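Side-chain contacts in insecticidal crystal protein Cry7Cal (Bacillus thuringiensis, PDB 5ZI1), which is a bacterial crystal toxin active against locusts, probably binding gut-cell receptors and inserting part of its helical domain into the membrane: residues Lys462-Pro465 / Asp466-Thr469; Ile18-Ile21 / Arg22-Gly26; Met167-Tyr170 / Glu171-Leu174; Asn216-Arg219 / Arg220-Ile224; Ser105-Leu108 / Lys109-Val113. One frame throughout, in Å; residues are numbered along the deposited sequence.

All five contacts are local, each between side chains a few residues apart, so none closes a long loop and they follow one another in series without nesting or crossing. From the N terminus, contact 2 lies on helix 13-26, contact 5 at the start of helix 107-127, contact 3 at the start of helix 169-202 and contact 4 on helix 208-227, all within the N-terminal helical domain. Contacts 2 and 4 touch, Ile18 and Ile21 against Ile224, joining helix 13-26 to helix 208-227. Contacts 3 and 5, centres about 18 Å apart, share the far end of the bundle. Contact 1 comes last, in the turn entering strand 468-472, which pairs with strands 245-246 and 589-599.

Contact 1: residues Lys462-Pro465 / Asp466-Thr469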
loop_
_atom_site.group_PDB
_atom_site.type_symbol
_atom_site.label_atom_id
_atom_site.label_comp_id
_atom_site.label_asym_id
_atom_site.label_seq_id
_atom_site.Cartn_x
_atom_site.Cartn_y
_atom_site.Cartn_z
ATOM N N LYS A 462 17.787 1.870 5.403
ATOM C CA LYS A 462 18.556 2.956 5.988
ATOM C C LYS A 462 17.948 3.407 7.312
ATOM O O LYS A 462 16.729 3.581 7.421
ATOM C CB LYS A 462 18.623 4.126 5.007
ATOM C CG LYS A 462 19.428 5.315 5.503
ATOM C CD LYS A 462 19.544 6.412 4.451
ATOM C CE LYS A 462 20.404 7.556 4.971
ATOM N NZ LYS A 462 20.175 8.821 4.224
ATOM N N LEU A 463 18.798 3.591 8.323
ATOM C CA LEU A 463 18.395 4.284 9.539
ATOM C C LEU A 463 18.596 5.772 9.322
ATOM O O LEU A 463 19.633 6.195 8.797
ATOM C CB LEU A 463 19.199 3.829 10.752
ATOM C CG LEU A 463 19.047 2.369 11.156
ATOM C CD1 LEU A 463 19.689 2.156 12.511
ATOM C CD2 LEU A 463 17.585 1.935 11.150
ATOM N N TYR A 464 17.598 6.563 9.701
ATOM C CA TYR A 464 17.721 8.003 9.581
ATOM C C TYR A 464 17.996 8.571 10.961
ATOM O O TYR A 464 17.102 8.545 11.825
ATOM C CB TYR A 464 16.462 8.624 8.979
ATOM C CG TYR A 464 16.121 8.072 7.610
ATOM C CD1 TYR A 464 15.350 6.931 7.486
ATOM C CD2 TYR A 464 16.600 8.675 6.439
ATOM C CE1 TYR A 464 15.043 6.399 6.251
ATOM C CE2 TYR A 464 16.299 8.143 5.179
ATOM C CZ TYR A 464 15.520 7.003 5.101
ATOM O OH TYR A 464 15.188 6.440 3.897
ATOM N N PRO A 465 19.204 9.050 11.236
ATOM C CA PRO A 465 19.376 9.941 12.382
ATOM C C PRO A 465 18.484 11.157 12.183
ATOM O O PRO A 465 18.154 11.530 11.049
ATOM C CB PRO A 465 20.867 10.299 12.337
ATOM C CG PRO A 465 21.258 10.085 10.907
ATOM C CD PRO A 465 20.428 8.943 10.420
ATOM N N ASP A 466 18.062 11.750 13.295
ATOM C CA ASP A 466 17.145 12.886 13.334
ATOM C C ASP A 466 15.726 12.536 12.914
ATOM O O ASP A 466 14.894 13.448 12.755
ATOM C CB ASP A 466 17.628 14.052 12.469
ATOM C CG ASP A 466 19.059 14.431 12.751
ATOM O OD1 ASP A 466 19.722 13.774 13.591
ATOM O OD2 ASP A 466 19.520 15.413 12.135
ATOM N N LYS A 467 15.423 11.255 12.715
ATOM C CA LYS A 467 14.098 10.829 12.286
ATOM C C LYS A 467 13.754 9.511 12.956
ATOM O O LYS A 467 14.636 8.718 13.309
ATOM C CB LYS A 467 14.013 10.654 10.758
ATOM C CG LYS A 467 14.197 11.937 9.969
ATOM C CD LYS A 467 14.042 11.704 8.486
ATOM C CE LYS A 467 13.367 12.888 7.824
ATOM N NZ LYS A 467 14.250 13.630 6.876
ATOM N N ILE A 468 12.460 9.273 13.126
ATOM C CA ILE A 468 12.011 7.935 13.475
ATOM C C ILE A 468 11.969 7.122 12.190
ATOM O O ILE A 468 11.294 7.496 11.225
ATOM C CB ILE A 468 10.646 7.960 14.168
ATOM C CG1 ILE A 468 10.769 8.587 15.567
ATOM C CG2 ILE A 468 10.124 6.558 14.253
ATOM C CD1 ILE A 468 9.443 9.152 16.115
ATOM N N THR A 469 12.714 6.032 12.157
ATOM C CA THR A 469 12.746 5.168 10.993
ATOM C C THR A 469 11.834 3.993 11.278
ATOM O O THR A 469 12.075 3.226 12.218
ATOM C CB THR A 469 14.168 4.706 10.671
ATOM O OG1 THR A 469 15.038 5.843 10.683
ATOM C CG2 THR A 469 14.196 4.087 9.274
HETATM O O HOH W 1 16.029 6.518 12.976
#
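Tyr464 and Thr469 form the tight side of this contact, where a loop doubles back into a strand. The threonine hydroxyl oxygen OG1 accepts the backbone N-H of Tyr464 in a bond of 2.8 Å that is close to straight (166°). The same OG1 lies at the edge of the tyrosine ring, in its plane, 3.4 Å from CD1. Thr469 CG2, set anti to its own backbone N while OG1 stands beside that N, packs 3.2 Å from the carbonyl O of Lys462 and also meets CD1 of Tyr464. OG1 thus serves the Tyr464 N-H, while CG2 packs between the Lys462 carbonyl and the ring. Between these residues the chain makes a type II beta turn from Tyr464 to Lys467, with Asp466 taking the positive phi (69°) of its third position. The turn's own bond, Lys467 N to Tyr464 O, is weak at 3.3 Å. A water lies 2.6 Å from both Tyr464 O and Thr469 OG1, hydrogen-bonded to each and probably donating to the former. The outer side is looser. Pro465 and Asp466 occupy the exposed corner, and the Lys467 side chain contributes its aliphatic part, with CB 3.6 Å from Tyr464 CB, before it bends away toward a long, weak ion pair with Glu244. Beyond the turn begins strand 468-472 of the C-terminal beta domain, which pairs with strands 245-246 and 589-599. Lys462 CG lies over one face of the Tyr464 ring, offset toward its rim.

Contact 2: residues Ile18-Ile21 / Arg22-Gly26; sequences ISII and RTFMG
Helix 13-26, the first helix of this chain and part of the N-terminal helical bundle, joins Ser19 to Thr23 and Ile20 to Phe24 one turn apart. Ser19 O takes two bonds from Thr23: the regular helical one from its N, at 2.8 Å, and a short one of 2.6 Å from its OG1, which comes from above the carbonyl plane. With OG1 beside its own backbone N (chi1 -48°), Thr23 folds its hydroxyl back on the helix. Ser19 repeats the habit one turn earlier, its OG hydrogen-bonded to Phe15 O. Arg22 bends at chi3 (80°) and lays one face of its guanidinium over the Ser19 backbone, Ser19 O lying over the centre and NH1 standing 3.7 Å from Ser19 CB; Glu426 offers a long, weak ion pair to NH2. On the face turned into the bundle, toward helices 33-47 and 141-165, Ile20 and Phe24 lie side by side, pointing the same way. Ile20 CG2 meets the ring at its edge, in plane, 3.8 Å from Phe24 CE2. Further round the helix, Met25 CG rests 3.1 Å from Ile21 O and carries SD to 3.9 Å from Ile21 CG2.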
loop_
_atom_site.group_PDB
_atom_site.type_symbol
_atom_site.label_atom_id
_atom_site.label_comp_id
_atom_site.label_asym_id
_atom_site.label_seq_id
_atom_site.Cartn_x
_atom_site.Cartn_y
_atom_site.Cartn_z
ATOM N N ILE A 18 -2.779 8.730 -5.601
ATOM C CA ILE A 18 -1.371 8.452 -5.342
ATOM C C ILE A 18 -0.698 9.681 -4.743
ATOM O O ILE A 18 0.037 9.591 -3.754
ATOM C CB ILE A 18 -0.667 7.995 -6.629
ATOM C CG1 ILE A 18 -1.254 6.675 -7.129
ATOM C CG2 ILE A 18 0.803 7.846 -6.383
ATOM C CD1 ILE A 18 -0.506 5.454 -6.657
ATOM N N SER A 19 -0.971 10.856 -5.324
ATOM C CA SER A 19 -0.344 12.085 -4.851
ATOM C C SER A 19 -0.744 12.397 -3.414
ATOM O O SER A 19 0.109 12.767 -2.600
ATOM C CB SER A 19 -0.704 13.241 -5.782
ATOM O OG SER A 19 -0.512 12.862 -7.138
ATOM N N ILE A 20 -2.035 12.247 -3.079
ATOM C CA ILE A 20 -2.490 12.510 -1.714
ATOM C C ILE A 20 -1.707 11.665 -0.729
ATOM O O ILE A 20 -1.136 12.182 0.236
ATOM C CB ILE A 20 -3.994 12.245 -1.569
ATOM C CG1 ILE A 20 -4.799 13.220 -2.422
ATOM C CG2 ILE A 20 -4.392 12.305 -0.067
ATOM C CD1 ILE A 20 -6.130 12.664 -2.859
ATOM N N ILE A 21 -1.673 10.349 -0.965
ATOM C CA ILE A 21 -0.940 9.442 -0.086
ATOM C C ILE A 21 0.490 9.917 0.072
ATOM O O ILE A 21 0.998 10.091 1.190
ATOM C CB ILE A 21 -0.982 8.010 -0.643
ATOM C CG1 ILE A 21 -2.425 7.531 -0.780
ATOM C CG2 ILE A 21 -0.121 7.060 0.196
ATOM C CD1 ILE A 21 -3.053 7.108 0.471
ATOM N N ARG A 22 1.150 10.150 -1.062
ATOM C CA ARG A 22 2.549 10.553 -1.061
ATOM C C ARG A 22 2.743 11.829 -0.257
ATOM O O ARG A 22 3.679 11.942 0.542
ATOM C CB ARG A 22 3.015 10.745 -2.508
ATOM C CG ARG A 22 4.436 11.223 -2.664
ATOM C CD ARG A 22 4.576 11.912 -4.000
ATOM N NE ARG A 22 4.061 13.272 -3.909
ATOM C CZ ARG A 22 3.311 13.850 -4.837
ATOM N NH1 ARG A 22 2.967 13.178 -5.934
ATOM N NH2 ARG A 22 2.897 15.100 -4.659
ATOM N N THR A 23 1.869 12.809 -0.470
ATOM C CA THR A 23 1.950 14.047 0.294
ATOM C C THR A 23 1.908 13.794 1.797
ATOM O O THR A 23 2.727 14.335 2.544
ATOM C CB THR A 23 0.828 14.977 -0.138
ATOM O OG1 THR A 23 0.812 15.032 -1.563
ATOM C CG2 THR A 23 1.021 16.363 0.441
ATOM N N PHE A 24 0.964 12.978 2.262
ATOM C CA PHE A 24 0.873 12.742 3.697
ATOM C C PHE A 24 2.028 11.891 4.201
ATOM O O PHE A 24 2.509 12.099 5.317
ATOM C CB PHE A 24 -0.466 12.100 4.042
ATOM C CG PHE A 24 -1.586 13.083 4.102
ATOM C CD1 PHE A 24 -1.719 13.920 5.200
ATOM C CD2 PHE A 24 -2.497 13.191 3.059
ATOM C CE1 PHE A 24 -2.743 14.846 5.264
ATOM C CE2 PHE A 24 -3.527 14.114 3.114
ATOM C CZ PHE A 24 -3.653 14.940 4.224
ATOM N N MET A 25 2.491 10.930 3.398
ATOM C CA MET A 25 3.677 10.173 3.789
ATOM C C MET A 25 4.906 11.076 3.859
ATOM O O MET A 25 5.762 10.912 4.740
ATOM C CB MET A 25 3.932 9.019 2.813
ATOM C CG MET A 25 2.815 8.014 2.700
ATOM S SD MET A 25 3.344 6.486 1.882
ATOM C CE MET A 25 4.657 5.920 2.945
ATOM N N GLY A 26 5.019 12.028 2.929
ATOM C CA GLY A 26 6.182 12.890 2.923
ATOM C C GLY A 26 6.230 13.793 4.133
ATOM O O GLY A 26 7.309 14.142 4.610
#

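Contact 3: residues Met167-Tyr170 / Glu171-Leu174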
loop_
_atom_site.group_PDB
_atom_site.type_symbol
_atom_site.label_atom_id
_atom_site.label_comp_id
_atom_site.label_asym_id
_atom_site.label_seq_id
_atom_site.Cartn_x
_atom_site.Cartn_y
_atom_site.Cartn_z
ATOM N N MET A 167 -5.111 26.806 24.975
ATOM C CA MET A 167 -5.821 25.619 25.414
ATOM C C MET A 167 -5.201 25.103 26.699
ATOM O O MET A 167 -3.973 25.066 26.842
ATOM C CB MET A 167 -5.777 24.532 24.337
ATOM C CG MET A 167 -6.840 24.681 23.269
ATOM S SD MET A 167 -6.839 23.363 22.047
ATOM C CE MET A 167 -7.022 21.907 23.025
ATOM N N GLN A 168 -6.055 24.699 27.631
ATOM C CA GLN A 168 -5.574 24.074 28.846
ATOM C C GLN A 168 -5.296 22.597 28.600
ATOM O O GLN A 168 -5.752 22.002 27.615
ATOM C CB GLN A 168 -6.585 24.262 29.975
ATOM C CG GLN A 168 -6.245 25.444 30.866
ATOM C CD GLN A 168 -7.383 25.792 31.800
ATOM O OE1 GLN A 168 -8.446 26.231 31.347
ATOM N NE2 GLN A 168 -7.168 25.617 33.114
ATOM N N GLN A 169 -4.531 21.997 29.515
ATOM C CA GLN A 169 -4.049 20.647 29.256
ATOM C C GLN A 169 -5.207 19.667 29.127
ATOM O O GLN A 169 -5.165 18.764 28.280
ATOM C CB GLN A 169 -3.070 20.209 30.349
ATOM C CG GLN A 169 -2.413 18.835 30.095
ATOM C CD GLN A 169 -1.466 18.833 28.904
ATOM O OE1 GLN A 169 -0.445 19.521 28.906
ATOM N NE2 GLN A 169 -1.809 18.066 27.872
ATOM N N TYR A 170 -6.259 19.838 29.935
ATOM C CA TYR A 170 -7.362 18.884 29.890
ATOM C C TYR A 170 -7.997 18.850 28.508
ATOM O O TYR A 170 -8.421 17.791 28.040
ATOM C CB TYR A 170 -8.424 19.217 30.949
ATOM C CG TYR A 170 -9.288 20.422 30.622
ATOM C CD1 TYR A 170 -10.380 20.323 29.742
ATOM C CD2 TYR A 170 -9.035 21.654 31.207
ATOM C CE1 TYR A 170 -11.158 21.425 29.440
ATOM C CE2 TYR A 170 -9.826 22.758 30.927
ATOM C CZ TYR A 170 -10.882 22.634 30.042
ATOM O OH TYR A 170 -11.656 23.729 29.759
ATOM N N GLU A 171 -8.109 20.008 27.866
ATOM C CA GLU A 171 -8.753 20.087 26.566
ATOM C C GLU A 171 -7.829 19.548 25.472
ATOM O O GLU A 171 -8.283 18.829 24.580
ATOM C CB GLU A 171 -9.177 21.533 26.298
ATOM C CG GLU A 171 -10.143 21.685 25.142
ATOM C CD GLU A 171 -10.612 23.122 24.952
ATOM O OE1 GLU A 171 -11.622 23.329 24.235
ATOM O OE2 GLU A 171 -9.964 24.041 25.508
ATOM N N ILE A 172 -6.529 19.859 25.550
ATOM C CA ILE A 172 -5.523 19.156 24.751
ATOM C C ILE A 172 -5.645 17.653 24.943
ATOM O O ILE A 172 -5.593 16.882 23.978
ATOM C CB ILE A 172 -4.113 19.648 25.132
ATOM C CG1 ILE A 172 -3.973 21.136 24.831
ATOM C CG2 ILE A 172 -3.028 18.824 24.443
ATOM C CD1 ILE A 172 -2.692 21.717 25.368
ATOM N N ASP A 173 -5.835 17.214 26.201
ATOM C CA ASP A 173 -5.936 15.781 26.482
ATOM C C ASP A 173 -7.228 15.189 25.942
ATOM O O ASP A 173 -7.255 14.010 25.569
ATOM C CB ASP A 173 -5.846 15.511 27.984
ATOM C CG ASP A 173 -4.432 15.681 28.536
ATOM O OD1 ASP A 173 -3.477 15.893 27.754
ATOM O OD2 ASP A 173 -4.273 15.565 29.767
ATOM N N LEU A 174 -8.311 15.967 25.928
ATOM C CA LEU A 174 -9.563 15.466 25.371
ATOM C C LEU A 174 -9.418 15.204 23.877
ATOM O O LEU A 174 -9.778 14.129 23.381
ATOM C CB LEU A 174 -10.683 16.465 25.631
ATOM C CG LEU A 174 -12.078 16.032 25.153
ATOM C CD1 LEU A 174 -12.635 14.909 26.027
ATOM C CD2 LEU A 174 -13.030 17.226 25.129
#
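Residues 167-174 run from an extended approach into the first turn of helix 169-202, with Gln168 at the N-cap; its carbonyl O receives the N-H of Ile172 in an almost straight bond (174°) and a weak second one from Glu171 N. Met167, just before the cap, bends back at chi3 (56°) so that its methyl CE reaches over the turn. There CE lies 3.3 Å from Ile172 N and 3.6 Å from Ile172 CG1, while Glu171 CG flanks it at 3.8 Å. Met167 and Ile172 are buried, and Ile172 packs on Glu159 and Ala163 of helix 141-165, by family resemblance probably the central helix of the pore-forming bundle. On the more exposed side, Gln169 and Asp173 are joined one turn apart. Gln169 NE2 gives a 2.7 Å bond to Asp173 OD1, which it meets from above the carboxylate plane, and the amide and carboxylate are turned 38° against each other. OD1 is also held by a salt bridge to Arg239, whose positive charge probably stabilises the carboxylate, so that two partners grip one oxygen. Tyr170 takes the crowded position between its backbone N and carbonyl carbon, which swings the ring over its neighbour: Glu171 CB sits over the face in a CH-pi contact, 4.1 Å from the centroid of the Tyr170 ring. The extended Glu171 chain then leads away to Tyr114, whose OH is hydrogen-bonded to OE1.

Contact 4: residues Asn216-Arg219 / Arg220-Ile224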
loop_
_atom_site.group_PDB
_atom_site.type_symbol
_atom_site.label_atom_id
_atom_site.label_comp_id
_atom_site.label_asym_id
_atom_site.label_seq_id
_atom_site.Cartn_x
_atom_site.Cartn_y
_atom_site.Cartn_z
ATOM N N ASN A 216 -10.096 -8.196 -8.532
ATOM C CA ASN A 216 -8.743 -7.688 -8.378
ATOM C C ASN A 216 -8.674 -6.190 -8.638
ATOM O O ASN A 216 -7.876 -5.482 -8.003
ATOM C CB ASN A 216 -7.792 -8.431 -9.302
ATOM C CG ASN A 216 -6.364 -7.997 -9.102
ATOM O OD1 ASN A 216 -5.763 -8.253 -8.032
ATOM N ND2 ASN A 216 -5.808 -7.297 -10.112
ATOM N N ARG A 217 -9.505 -5.683 -9.545
ATOM C CA ARG A 217 -9.477 -4.251 -9.813
ATOM C C ARG A 217 -9.923 -3.455 -8.594
ATOM O O ARG A 217 -9.405 -2.364 -8.333
ATOM C CB ARG A 217 -10.357 -3.911 -11.011
ATOM C CG ARG A 217 -10.331 -2.431 -11.337
ATOM C CD ARG A 217 -11.132 -2.075 -12.585
ATOM N NE ARG A 217 -10.603 -2.716 -13.786
ATOM C CZ ARG A 217 -11.197 -3.729 -14.406
ATOM N NH1 ARG A 217 -10.647 -4.256 -15.499
ATOM N NH2 ARG A 217 -12.343 -4.212 -13.925
ATOM N N PHE A 218 -10.915 -3.966 -7.865
ATOM C CA PHE A 218 -11.342 -3.315 -6.640
ATOM C C PHE A 218 -10.218 -3.327 -5.616
ATOM O O PHE A 218 -9.878 -2.288 -5.037
ATOM C CB PHE A 218 -12.581 -4.019 -6.116
ATOM C CG PHE A 218 -13.077 -3.504 -4.814
ATOM C CD1 PHE A 218 -13.958 -2.445 -4.761
ATOM C CD2 PHE A 218 -12.704 -4.119 -3.628
ATOM C CE1 PHE A 218 -14.439 -1.994 -3.545
ATOM C CE2 PHE A 218 -13.181 -3.673 -2.424
ATOM C CZ PHE A 218 -14.050 -2.610 -2.376
ATOM N N ARG A 219 -9.594 -4.490 -5.421
ATOM C CA ARG A 219 -8.455 -4.573 -4.512
ATOM C C ARG A 219 -7.364 -3.580 -4.900
ATOM O O ARG A 219 -6.852 -2.843 -4.050
ATOM C CB ARG A 219 -7.909 -5.999 -4.495
ATOM C CG ARG A 219 -6.500 -6.129 -3.938
ATOM C CD ARG A 219 -6.169 -7.595 -3.638
ATOM N NE ARG A 219 -6.329 -8.430 -4.825
ATOM C CZ ARG A 219 -6.480 -9.757 -4.796
ATOM N NH1 ARG A 219 -6.489 -10.413 -3.618
ATOM N NH2 ARG A 219 -6.635 -10.434 -5.946
ATOM N N ARG A 220 -7.017 -3.520 -6.189
ATOM C CA ARG A 220 -5.906 -2.665 -6.600
ATOM C C ARG A 220 -6.229 -1.201 -6.368
ATOM O O ARG A 220 -5.462 -0.485 -5.718
ATOM C CB ARG A 220 -5.561 -2.891 -8.069
ATOM C CG ARG A 220 -4.431 -2.007 -8.526
ATOM C CD ARG A 220 -4.036 -2.303 -9.967
ATOM N NE ARG A 220 -4.999 -1.732 -10.906
ATOM C CZ ARG A 220 -5.887 -2.444 -11.592
ATOM N NH1 ARG A 220 -5.936 -3.768 -11.459
ATOM N NH2 ARG A 220 -6.719 -1.827 -12.419
ATOM N N GLU A 221 -7.375 -0.743 -6.868
ATOM C CA GLU A 221 -7.711 0.673 -6.751
ATOM C C GLU A 221 -8.010 1.076 -5.303
ATOM O O GLU A 221 -7.603 2.162 -4.874
ATOM C CB GLU A 221 -8.884 1.001 -7.668
ATOM C CG GLU A 221 -8.525 0.883 -9.188
ATOM C CD GLU A 221 -9.551 1.563 -10.072
ATOM O OE1 GLU A 221 -10.433 2.253 -9.516
ATOM O OE2 GLU A 221 -9.491 1.414 -11.321
ATOM N N MET A 222 -8.714 0.229 -4.537
ATOM C CA MET A 222 -9.074 0.599 -3.161
ATOM C C MET A 222 -7.904 0.488 -2.199
ATOM O O MET A 222 -7.916 1.142 -1.148
ATOM C CB MET A 222 -10.235 -0.249 -2.637
ATOM C CG MET A 222 -11.478 -0.105 -3.473
ATOM S SD MET A 222 -12.042 1.604 -3.520
ATOM C CE MET A 222 -12.783 1.705 -1.866
ATOM N N THR A 223 -6.911 -0.338 -2.529
ATOM C CA THR A 223 -5.633 -0.266 -1.834
ATOM C C THR A 223 -5.059 1.139 -1.936
ATOM O O THR A 223 -4.663 1.740 -0.922
ATOM C CB THR A 223 -4.684 -1.307 -2.426
ATOM O OG1 THR A 223 -5.208 -2.615 -2.146
ATOM C CG2 THR A 223 -3.276 -1.189 -1.849
ATOM N N ILE A 224 -5.056 1.692 -3.157
ATOM C CA ILE A 224 -4.537 3.031 -3.405
ATOM C C ILE A 224 -5.452 4.095 -2.812
ATOM O O ILE A 224 -4.989 5.086 -2.253
ATOM C CB ILE A 224 -4.360 3.250 -4.920
ATOM C CG1 ILE A 224 -3.278 2.332 -5.485
ATOM C CG2 ILE A 224 -4.074 4.719 -5.227
ATOM C CD1 ILE A 224 -3.113 2.466 -6.990
#
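Residues 216-224 form unbroken alpha helix, with Arg220 N, Glu221 N, Met222 N and Thr223 N bonded to the carbonyls of Asn216, Arg217, Phe218 and Arg219. Arg219 O is gripped twice by Thr223: Thr223 OG1 donates a short bond of 2.5 Å to Arg219 O, and the backbone N arrives from the other face of the carbonyl plane. One turn apart, Phe218 and Met222 make a Met-aromatic contact. Met222 lays CG over the ring face, 3.6 Å from the centroid of Phe218 and 16° off its normal, whereas SD stays oblique at 4.9 Å from that centroid. The bend of Met222 at chi2 (-59°) carries the sulfur off to that slant. Polar groups occupy the other sides. Arg219 grips Asn216 side-on, its NE at 3.3 Å and its NH2 at 3.1 Å both donating to OD1 of Asn216, with NH2 on a lone pair in the carbonyl plane. Arg217 and Arg220 set their guanidinium planes almost perpendicular (89°), with Arg217 NE 4.2 Å from Arg220 NH2; both make salt bridges to Asp256, whose carboxylate probably balances part of their positive charge. Phe254 O accepts from Asn216 ND2 and Arg220 NH1, and Glu283 pairs with Arg219 NH1. In this way helix 208-227 meets the following beta domain through strand 252-254 and helix 279-286, while Phe218 turns into the bundle against helices 54-67 and 169-202, with Met222 beside it on Tyr194 and Ile224 packed on helix 13-26.

Contact 5: residues Ser105-Leu108 / Lys109-Val113; sequences SDKL and KQLLV
Asp106 and Lys109 illustrate the N-cap: the aspartate sits right before helix 107-127 in the toxin's N-terminal bundle and its carboxylate closes the first turn. Among the hydrogen bonds, Asp106 OD1 accepts the backbone N of Lys109 at 2.9 Å, met from above the carboxylate plane and bent (137°). With chi1 at -178°, pointing CG away from its own N, Asp106 holds its carboxylate over the start of the helix. The negative group probably gains from the helix dipole there. Asp106 O adds the first regular helical bond, from Gln110 N, and a weak one from Lys109 N. As for charge, the Lys109 chain crosses the aspartate at about a right angle, and Asp106 OD2 and Lys109 NZ stand 4.0 Å apart, opposite in sign but too far for a salt bridge. The lysine methylenes do the touching instead, with Lys109 CD 3.8 Å from Asp106 CG. Apolar contacts are slight on this exposed surface: Lys107 CE meets Leu111 CD1 at 4.1 Å, and Leu108 CG meets Leu112 CD1 at 4.2 Å. The covered side faces helix 73-101, where Gln110 touches Trp100. The extended Gln110 chain runs back toward the loop before the helix, and there its NE2 donates a hydrogen bond to Arg104 O, while Gln110 CB packs 3.3 Å from Lys107 O.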
loop_
_atom_site.group_PDB
_atom_site.type_symbol
_atom_site.label_atom_id
_atom_site.label_comp_id
_atom_site.label_asym_id
_atom_site.label_seq_id
_atom_site.Cartn_x
_atom_site.Cartn_y
_atom_site.Cartn_z
ATOM N N SER A 105 2.152 36.757 19.162
ATOM C CA SER A 105 1.931 37.489 20.402
ATOM C C SER A 105 0.560 38.149 20.453
ATOM O O SER A 105 0.152 38.595 21.529
ATOM C CB SER A 105 3.024 38.541 20.598
ATOM O OG SER A 105 2.921 39.595 19.650
ATOM N N ASP A 106 -0.155 38.216 19.329
ATOM C CA ASP A 106 -1.463 38.863 19.264
ATOM C C ASP A 106 -2.511 37.952 19.901
ATOM O O ASP A 106 -2.840 36.889 19.360
ATOM C CB ASP A 106 -1.798 39.188 17.811
ATOM C CG ASP A 106 -3.132 39.907 17.645
ATOM O OD1 ASP A 106 -4.155 39.458 18.209
ATOM O OD2 ASP A 106 -3.161 40.922 16.911
ATOM N N LYS A 107 -3.047 38.379 21.048
ATOM C CA LYS A 107 -4.030 37.572 21.769
ATOM C C LYS A 107 -5.257 37.286 20.906
ATOM O O LYS A 107 -5.738 36.148 20.844
ATOM C CB LYS A 107 -4.436 38.282 23.061
ATOM C CG LYS A 107 -5.432 37.511 23.898
ATOM C CD LYS A 107 -4.718 36.742 25.006
ATOM C CE LYS A 107 -5.538 35.538 25.477
ATOM N NZ LYS A 107 -5.233 35.138 26.888
ATOM N N LEU A 108 -5.768 38.310 20.220
ATOM C CA LEU A 108 -6.977 38.137 19.424
ATOM C C LEU A 108 -6.774 37.155 18.269
ATOM O O LEU A 108 -7.743 36.543 17.794
ATOM C CB LEU A 108 -7.456 39.502 18.911
ATOM C CG LEU A 108 -8.476 39.549 17.767
ATOM C CD1 LEU A 108 -9.838 39.033 18.224
ATOM C CD2 LEU A 108 -8.607 40.961 17.239
ATOM N N LYS A 109 -5.539 36.977 17.800
ATOM C CA LYS A 109 -5.336 36.009 16.730
ATOM C C LYS A 109 -5.212 34.600 17.277
ATOM O O LYS A 109 -5.538 33.640 16.575
ATOM C CB LYS A 109 -4.113 36.389 15.890
ATOM C CG LYS A 109 -4.442 37.459 14.856
ATOM C CD LYS A 109 -3.201 38.122 14.272
ATOM C CE LYS A 109 -3.590 39.230 13.293
ATOM N NZ LYS A 109 -2.477 40.181 13.016
ATOM N N GLN A 110 -4.761 34.455 18.521
ATOM C CA GLN A 110 -4.872 33.164 19.193
ATOM C C GLN A 110 -6.331 32.768 19.365
ATOM O O GLN A 110 -6.714 31.626 19.093
ATOM C CB GLN A 110 -4.186 33.211 20.551
ATOM C CG GLN A 110 -2.695 33.263 20.483
ATOM C CD GLN A 110 -2.118 33.796 21.753
ATOM O OE1 GLN A 110 -2.511 33.384 22.848
ATOM N NE2 GLN A 110 -1.207 34.750 21.628
ATOM N N LEU A 111 -7.159 33.695 19.839
ATOM C CA LEU A 111 -8.577 33.388 19.946
ATOM C C LEU A 111 -9.121 32.909 18.616
ATOM O O LEU A 111 -9.755 31.852 18.556
ATOM C CB LEU A 111 -9.357 34.604 20.432
ATOM C CG LEU A 111 -9.473 34.733 21.948
ATOM C CD1 LEU A 111 -8.210 34.287 22.698
ATOM C CD2 LEU A 111 -9.837 36.157 22.314
ATOM N N LEU A 112 -8.782 33.622 17.523
ATOM C CA LEU A 112 -9.393 33.376 16.219
ATOM C C LEU A 112 -9.046 32.000 15.675
ATOM O O LEU A 112 -9.902 31.334 15.088
ATOM C CB LEU A 112 -8.979 34.457 15.215
ATOM C CG LEU A 112 -9.785 35.750 15.334
ATOM C CD1 LEU A 112 -9.071 36.861 14.592
ATOM C CD2 LEU A 112 -11.205 35.560 14.798
ATOM N N VAL A 113 -7.809 31.543 15.859
ATOM C CA VAL A 113 -7.482 30.241 15.295
ATOM C C VAL A 113 -8.035 29.127 16.174
ATOM O O VAL A 113 -8.479 28.099 15.645
ATOM C CB VAL A 113 -5.966 30.100 15.032
ATOM C CG1 VAL A 113 -5.151 30.222 16.325
ATOM C CG2 VAL A 113 -5.680 28.796 14.318
#